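Local structure of AxyAgu115A (Amphibacillus xylanus NBRC 15112, 6NPS) at residues Y427-F441 with G822-D836. The protein is a family GH115 glycoside hydrolase, probably an alpha-glucuronidase that removes glucuronic acid side groups from xylan such as arabinoglucuronoxylan. The protein carries 3 engineered substitutions. Residues are numbered along the deposited sequence; the frame is centred on the assembly and turned at random.
Sequences YLPKIWEQMTMAYDF and GYGKTLSAIKAFPTD
Tyr823 and Lys831 converge on the Glu433 carboxylate, one to each oxygen. The phenol OH of Tyr823 donates to Glu433 OE1 at 2.7 Å from above the carboxylate plane, ring and carboxylate standing 87° apart, while Gln434 NE2 reaches OE1 from the opposite face. The remaining oxygen, OE2, accepts from Lys831 NZ (2.6 Å) in a salt bridge, met on the anti side and somewhat out of plane. With CG anti to the backbone N (chi1 -179°) and the chain extended beyond it, Lys831 spans the gap; a water links NZ to the Glu433 carbonyl. Three donors thus hold the buried carboxylate; a glutamine in its place would probably leave the lysine charge without its mate. The Tyr823 ring edge also faces Pro429 O. Toward the helix C-terminus, Thr835 OG1 donates to the anti lone pair of Asp440 OD2 (3.0 Å), while Asp440 OD1 bonds Thr476 OG1, and Asp836 CB makes a CH-pi contact over the Phe441 ring face. The segment axes run nearly parallel (10°), approaching to 11.7 Å. This buried interdomain packing joins helix 428-440, which precedes TIM-barrel strand 446-450 and packs on helices 458-469 and 482-494, to C-terminal-domain strand 828-833, paired with strands 814-821 and 940-948.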
loop_
_atom_site.group_PDB
_atom_site.type_symbol
_atom_site.label_atom_id
_atom_site.label_comp_id
_atom_site.label_asym_id
_atom_site.label_seq_id
_atom_site.Cartn_x
_atom_site.Cartn_y
_atom_site.Cartn_z
ATOM N N TYR A 427 -4.717 0.525 32.555
ATOM C CA TYR A 427 -4.278 -0.779 33.059
ATOM C C TYR A 427 -3.716 -0.569 34.451
ATOM O O TYR A 427 -2.798 0.233 34.618
ATOM C CB TYR A 427 -3.227 -1.322 32.079
ATOM C CG TYR A 427 -2.691 -2.725 32.324
ATOM C CD1 TYR A 427 -3.532 -3.796 32.438
ATOM C CD2 TYR A 427 -1.308 -2.938 32.410
ATOM C CE1 TYR A 427 -2.997 -5.116 32.699
ATOM C CE2 TYR A 427 -0.774 -4.199 32.640
ATOM C CZ TYR A 427 -1.621 -5.289 32.761
ATOM O OH TYR A 427 -1.071 -6.528 32.993
ATOM N N LEU A 428 -4.235 -1.298 35.447
ATOM C CA LEU A 428 -3.878 -1.007 36.838
ATOM C C LEU A 428 -2.386 -1.027 37.124
ATOM O O LEU A 428 -1.914 -0.113 37.827
ATOM C CB LEU A 428 -4.614 -1.962 37.789
ATOM C CG LEU A 428 -6.145 -1.810 37.838
ATOM C CD1 LEU A 428 -6.695 -2.429 39.150
ATOM C CD2 LEU A 428 -6.645 -0.365 37.708
ATOM N N PRO A 429 -1.594 -1.989 36.625
ATOM C CA PRO A 429 -0.149 -1.968 36.922
ATOM C C PRO A 429 0.541 -0.696 36.526
ATOM O O PRO A 429 1.445 -0.231 37.235
ATOM C CB PRO A 429 0.388 -3.167 36.102
ATOM C CG PRO A 429 -0.770 -4.135 36.129
ATOM C CD PRO A 429 -1.998 -3.261 35.971
ATOM N N LYS A 430 0.161 -0.130 35.376
ATOM C CA LYS A 430 0.730 1.129 34.938
ATOM C C LYS A 430 0.291 2.280 35.843
ATOM O O LYS A 430 1.109 3.130 36.236
ATOM C CB LYS A 430 0.299 1.390 33.499
ATOM C CG LYS A 430 0.625 2.787 32.952
ATOM C CD LYS A 430 2.057 2.909 32.542
ATOM C CE LYS A 430 2.314 4.266 31.838
ATOM N NZ LYS A 430 2.098 4.239 30.363
ATOM N N ILE A 431 -0.997 2.329 36.170
ATOM C CA ILE A 431 -1.490 3.373 37.081
ATOM C C ILE A 431 -0.767 3.298 38.410
ATOM O O ILE A 431 -0.387 4.332 38.985
ATOM C CB ILE A 431 -3.014 3.267 37.283
ATOM C CG1 ILE A 431 -3.738 3.443 35.955
ATOM C CG2 ILE A 431 -3.523 4.350 38.245
ATOM C CD1 ILE A 431 -5.218 3.003 36.038
ATOM N N TRP A 432 -0.617 2.071 38.956
ATOM C CA TRP A 432 0.077 1.916 40.229
ATOM C C TRP A 432 1.507 2.431 40.122
ATOM O O TRP A 432 1.974 3.184 40.984
ATOM C CB TRP A 432 0.052 0.448 40.688
ATOM C CG TRP A 432 0.810 0.204 41.948
ATOM C CD1 TRP A 432 0.296 0.188 43.211
ATOM C CD2 TRP A 432 2.217 -0.028 42.083
ATOM N NE1 TRP A 432 1.283 -0.044 44.117
ATOM C CE2 TRP A 432 2.474 -0.198 43.455
ATOM C CE3 TRP A 432 3.280 -0.127 41.180
ATOM C CZ2 TRP A 432 3.755 -0.440 43.952
ATOM C CZ3 TRP A 432 4.555 -0.371 41.681
ATOM C CH2 TRP A 432 4.776 -0.537 43.045
ATOM N N GLU A 433 2.216 2.053 39.049
ATOM C CA GLU A 433 3.619 2.436 38.930
ATOM C C GLU A 433 3.770 3.954 38.824
ATOM O O GLU A 433 4.672 4.546 39.418
ATOM C CB GLU A 433 4.246 1.749 37.714
ATOM C CG GLU A 433 5.745 1.974 37.565
ATOM C CD GLU A 433 6.060 3.021 36.493
ATOM O OE1 GLU A 433 5.181 3.267 35.629
ATOM O OE2 GLU A 433 7.179 3.586 36.506
ATOM N N GLN A 434 2.945 4.586 38.013
ATOM C CA GLN A 434 3.080 6.031 37.839
ATOM C C GLN A 434 2.630 6.779 39.095
ATOM O O GLN A 434 3.316 7.697 39.572
ATOM C CB GLN A 434 2.269 6.477 36.619
ATOM C CG GLN A 434 2.772 5.938 35.294
ATOM C CD GLN A 434 4.123 6.514 34.938
ATOM O OE1 GLN A 434 4.271 7.708 34.771
ATOM N NE2 GLN A 434 5.128 5.652 34.834
ATOM N N MET A 435 1.442 6.452 39.616
ATOM C CA MET A 435 0.936 7.240 40.744
ATOM C C MET A 435 1.695 6.959 42.030
ATOM O O MET A 435 1.844 7.873 42.842
ATOM C CB MET A 435 -0.566 7.005 40.954
ATOM C CG MET A 435 -1.475 7.649 39.858
ATOM S SD MET A 435 -1.061 9.335 39.368
ATOM C CE MET A 435 -1.434 10.263 40.915
ATOM N N THR A 436 2.245 5.737 42.237
ATOM C CA THR A 436 3.094 5.593 43.416
ATOM C C THR A 436 4.403 6.343 43.260
ATOM O O THR A 436 4.950 6.827 44.255
ATOM C CB THR A 436 3.394 4.125 43.758
ATOM O OG1 THR A 436 4.050 3.476 42.646
ATOM C CG2 THR A 436 2.094 3.403 44.098
ATOM N N MET A 437 4.936 6.433 42.040
ATOM C CA MET A 437 6.132 7.243 41.854
ATOM C C MET A 437 5.867 8.717 42.180
ATOM O O MET A 437 6.717 9.397 42.778
ATOM C CB MET A 437 6.625 7.099 40.428
ATOM C CG MET A 437 7.980 7.688 40.237
ATOM S SD MET A 437 8.553 7.315 38.589
ATOM C CE MET A 437 10.171 8.054 38.604
ATOM N N ALA A 438 4.706 9.233 41.782
ATOM C CA ALA A 438 4.368 10.625 42.101
ATOM C C ALA A 438 4.306 10.839 43.608
ATOM O O ALA A 438 4.840 11.829 44.135
ATOM C CB ALA A 438 3.038 10.980 41.457
ATOM N N TYR A 439 3.725 9.877 44.338
ATOM C CA TYR A 439 3.718 9.967 45.798
ATOM C C TYR A 439 5.127 9.901 46.369
ATOM O O TYR A 439 5.470 10.645 47.293
ATOM C CB TYR A 439 2.856 8.841 46.366
ATOM C CG TYR A 439 2.521 8.976 47.824
ATOM C CD1 TYR A 439 3.420 8.567 48.802
ATOM C CD2 TYR A 439 1.299 9.503 48.229
ATOM C CE1 TYR A 439 3.103 8.673 50.172
ATOM C CE2 TYR A 439 0.982 9.612 49.566
ATOM C CZ TYR A 439 1.888 9.197 50.531
ATOM O OH TYR A 439 1.565 9.299 51.859
ATOM N N ASP A 440 5.950 8.989 45.848
ATOM C CA ASP A 440 7.335 8.863 46.290
ATOM C C ASP A 440 8.122 10.154 46.083
ATOM O O ASP A 440 9.057 10.442 46.835
ATOM C CB ASP A 440 8.029 7.721 45.536
ATOM C CG ASP A 440 7.422 6.309 45.848
ATOM O OD1 ASP A 440 6.712 6.143 46.883
ATOM O OD2 ASP A 440 7.678 5.356 45.034
ATOM N N PHE A 441 7.818 10.907 45.041
ATOM C CA PHE A 441 8.494 12.181 44.842
ATOM C C PHE A 441 7.825 13.326 45.615
ATOM O O PHE A 441 8.147 14.494 45.368
ATOM C CB PHE A 441 8.537 12.541 43.356
ATOM C CG PHE A 441 9.672 11.881 42.579
ATOM C CD1 PHE A 441 9.594 10.542 42.236
ATOM C CD2 PHE A 441 10.793 12.624 42.185
ATOM C CE1 PHE A 441 10.605 9.930 41.501
ATOM C CE2 PHE A 441 11.807 12.043 41.457
ATOM C CZ PHE A 441 11.710 10.685 41.104
ATOM N N GLY A 822 3.211 -8.622 35.098
ATOM C CA GLY A 822 2.208 -8.209 34.119
ATOM C C GLY A 822 2.391 -6.824 33.547
ATOM O O GLY A 822 1.545 -6.373 32.776
ATOM N N TYR A 823 3.482 -6.142 33.868
ATOM C CA TYR A 823 3.666 -4.775 33.415
ATOM C C TYR A 823 4.041 -4.752 31.932
ATOM O O TYR A 823 4.608 -5.712 31.399
ATOM C CB TYR A 823 4.738 -4.101 34.275
ATOM C CG TYR A 823 4.808 -2.610 34.131
ATOM C CD1 TYR A 823 5.531 -2.051 33.104
ATOM C CD2 TYR A 823 4.156 -1.749 35.025
ATOM C CE1 TYR A 823 5.608 -0.718 32.944
ATOM C CE2 TYR A 823 4.238 -0.370 34.862
ATOM C CZ TYR A 823 4.969 0.130 33.818
ATOM O OH TYR A 823 5.092 1.485 33.594
ATOM N N GLY A 824 3.639 -3.679 31.239
ATOM C CA GLY A 824 4.143 -3.448 29.894
ATOM C C GLY A 824 3.419 -4.211 28.791
ATOM O O GLY A 824 2.304 -4.724 28.950
ATOM N N LYS A 825 4.098 -4.299 27.641
ATOM C CA LYS A 825 3.479 -4.863 26.450
ATOM C C LYS A 825 3.522 -6.373 26.457
ATOM O O LYS A 825 2.638 -7.017 25.870
ATOM C CB LYS A 825 4.157 -4.329 25.189
ATOM C CG LYS A 825 3.869 -2.832 24.986
ATOM C CD LYS A 825 4.513 -2.311 23.709
ATOM C CE LYS A 825 3.714 -2.647 22.448
ATOM N NZ LYS A 825 4.326 -1.943 21.229
ATOM N N THR A 826 4.530 -6.953 27.107
ATOM C CA THR A 826 4.685 -8.406 27.083
ATOM C C THR A 826 4.735 -8.953 28.517
ATOM O O THR A 826 3.828 -8.672 29.312
ATOM C CB THR A 826 5.904 -8.800 26.213
ATOM O OG1 THR A 826 7.118 -8.228 26.723
ATOM C CG2 THR A 826 5.714 -8.300 24.736
ATOM N N LEU A 827 5.766 -9.711 28.881
ATOM C CA LEU A 827 5.699 -10.481 30.124
ATOM C C LEU A 827 5.634 -9.562 31.345
ATOM O O LEU A 827 4.720 -9.652 32.163
ATOM C CB LEU A 827 6.892 -11.441 30.201
ATOM C CG LEU A 827 6.948 -12.401 31.402
ATOM C CD1 LEU A 827 5.682 -13.297 31.502
ATOM C CD2 LEU A 827 8.233 -13.230 31.350
ATOM N N SER A 828 6.578 -8.659 31.476
ATOM C CA SER A 828 6.690 -7.883 32.713
ATOM C C SER A 828 7.792 -6.862 32.497
ATOM O O SER A 828 8.286 -6.682 31.376
ATOM C CB SER A 828 6.975 -8.783 33.929
ATOM O OG SER A 828 8.269 -9.367 33.829
ATOM N N ALA A 829 8.200 -6.205 33.575
ATOM C CA ALA A 829 9.231 -5.198 33.453
ATOM C C ALA A 829 10.001 -5.201 34.755
ATOM O O ALA A 829 9.519 -5.699 35.768
ATOM C CB ALA A 829 8.642 -3.782 33.193
ATOM N N ILE A 830 11.186 -4.620 34.729
ATOM C CA ILE A 830 11.951 -4.464 35.962
ATOM C C ILE A 830 12.176 -2.978 36.165
ATOM O O ILE A 830 12.286 -2.217 35.200
ATOM C CB ILE A 830 13.288 -5.238 35.946
ATOM C CG1 ILE A 830 14.218 -4.713 34.839
ATOM C CG2 ILE A 830 13.062 -6.757 35.793
ATOM C CD1 ILE A 830 15.617 -5.309 34.933
ATOM N N LYS A 831 12.206 -2.562 37.423
ATOM C CA LYS A 831 12.346 -1.157 37.777
ATOM C C LYS A 831 13.061 -1.088 39.121
ATOM O O LYS A 831 12.835 -1.934 39.983
ATOM C CB LYS A 831 10.969 -0.466 37.822
ATOM C CG LYS A 831 11.058 1.008 38.168
ATOM C CD LYS A 831 9.676 1.647 38.288
ATOM C CE LYS A 831 9.808 3.109 38.637
ATOM N NZ LYS A 831 8.495 3.801 38.765
ATOM N N ALA A 832 13.926 -0.098 39.294
ATOM C CA ALA A 832 14.647 0.029 40.553
ATOM C C ALA A 832 13.785 0.687 41.624
ATOM O O ALA A 832 13.075 1.654 41.357
ATOM C CB ALA A 832 15.933 0.835 40.372
ATOM N N PHE A 833 13.858 0.162 42.850
ATOM C CA PHE A 833 13.203 0.784 44.007
ATOM C C PHE A 833 14.236 0.999 45.106
ATOM O O PHE A 833 15.075 0.114 45.338
ATOM C CB PHE A 833 12.063 -0.093 44.568
ATOM C CG PHE A 833 10.862 -0.147 43.689
ATOM C CD1 PHE A 833 9.733 0.630 43.966
ATOM C CD2 PHE A 833 10.845 -0.976 42.571
ATOM C CE1 PHE A 833 8.618 0.589 43.121
ATOM C CE2 PHE A 833 9.742 -1.022 41.741
ATOM C CZ PHE A 833 8.631 -0.247 42.008
ATOM N N PRO A 834 14.171 2.116 45.852
ATOM C CA PRO A 834 13.201 3.228 45.781
ATOM C C PRO A 834 13.264 3.993 44.444
ATOM O O PRO A 834 14.317 4.029 43.815
ATOM C CB PRO A 834 13.630 4.153 46.953
ATOM C CG PRO A 834 14.360 3.273 47.874
ATOM C CD PRO A 834 15.084 2.259 47.007
ATOM N N THR A 835 12.151 4.599 44.030
ATOM C CA THR A 835 12.020 5.169 42.687
ATOM C C THR A 835 12.527 6.599 42.554
ATOM O O THR A 835 12.632 7.073 41.425
ATOM C CB THR A 835 10.558 5.204 42.228
ATOM O OG1 THR A 835 9.815 6.093 43.081
ATOM C CG2 THR A 835 9.948 3.859 42.273
ATOM N N ASP A 836 12.789 7.310 43.646
ATOM C CA ASP A 836 13.122 8.724 43.593
ATOM C C ASP A 836 14.610 9.004 43.724
ATOM O O ASP A 836 15.008 10.177 43.690
ATOM C CB ASP A 836 12.365 9.491 44.680
ATOM C CG ASP A 836 12.623 8.945 46.093
ATOM O OD1 ASP A 836 12.704 7.708 46.282
ATOM O OD2 ASP A 836 12.715 9.769 47.028
HETATM O O HOH W 1 6.847 3.293 40.727
HETATM O O HOH W 2 9.967 4.359 46.090
#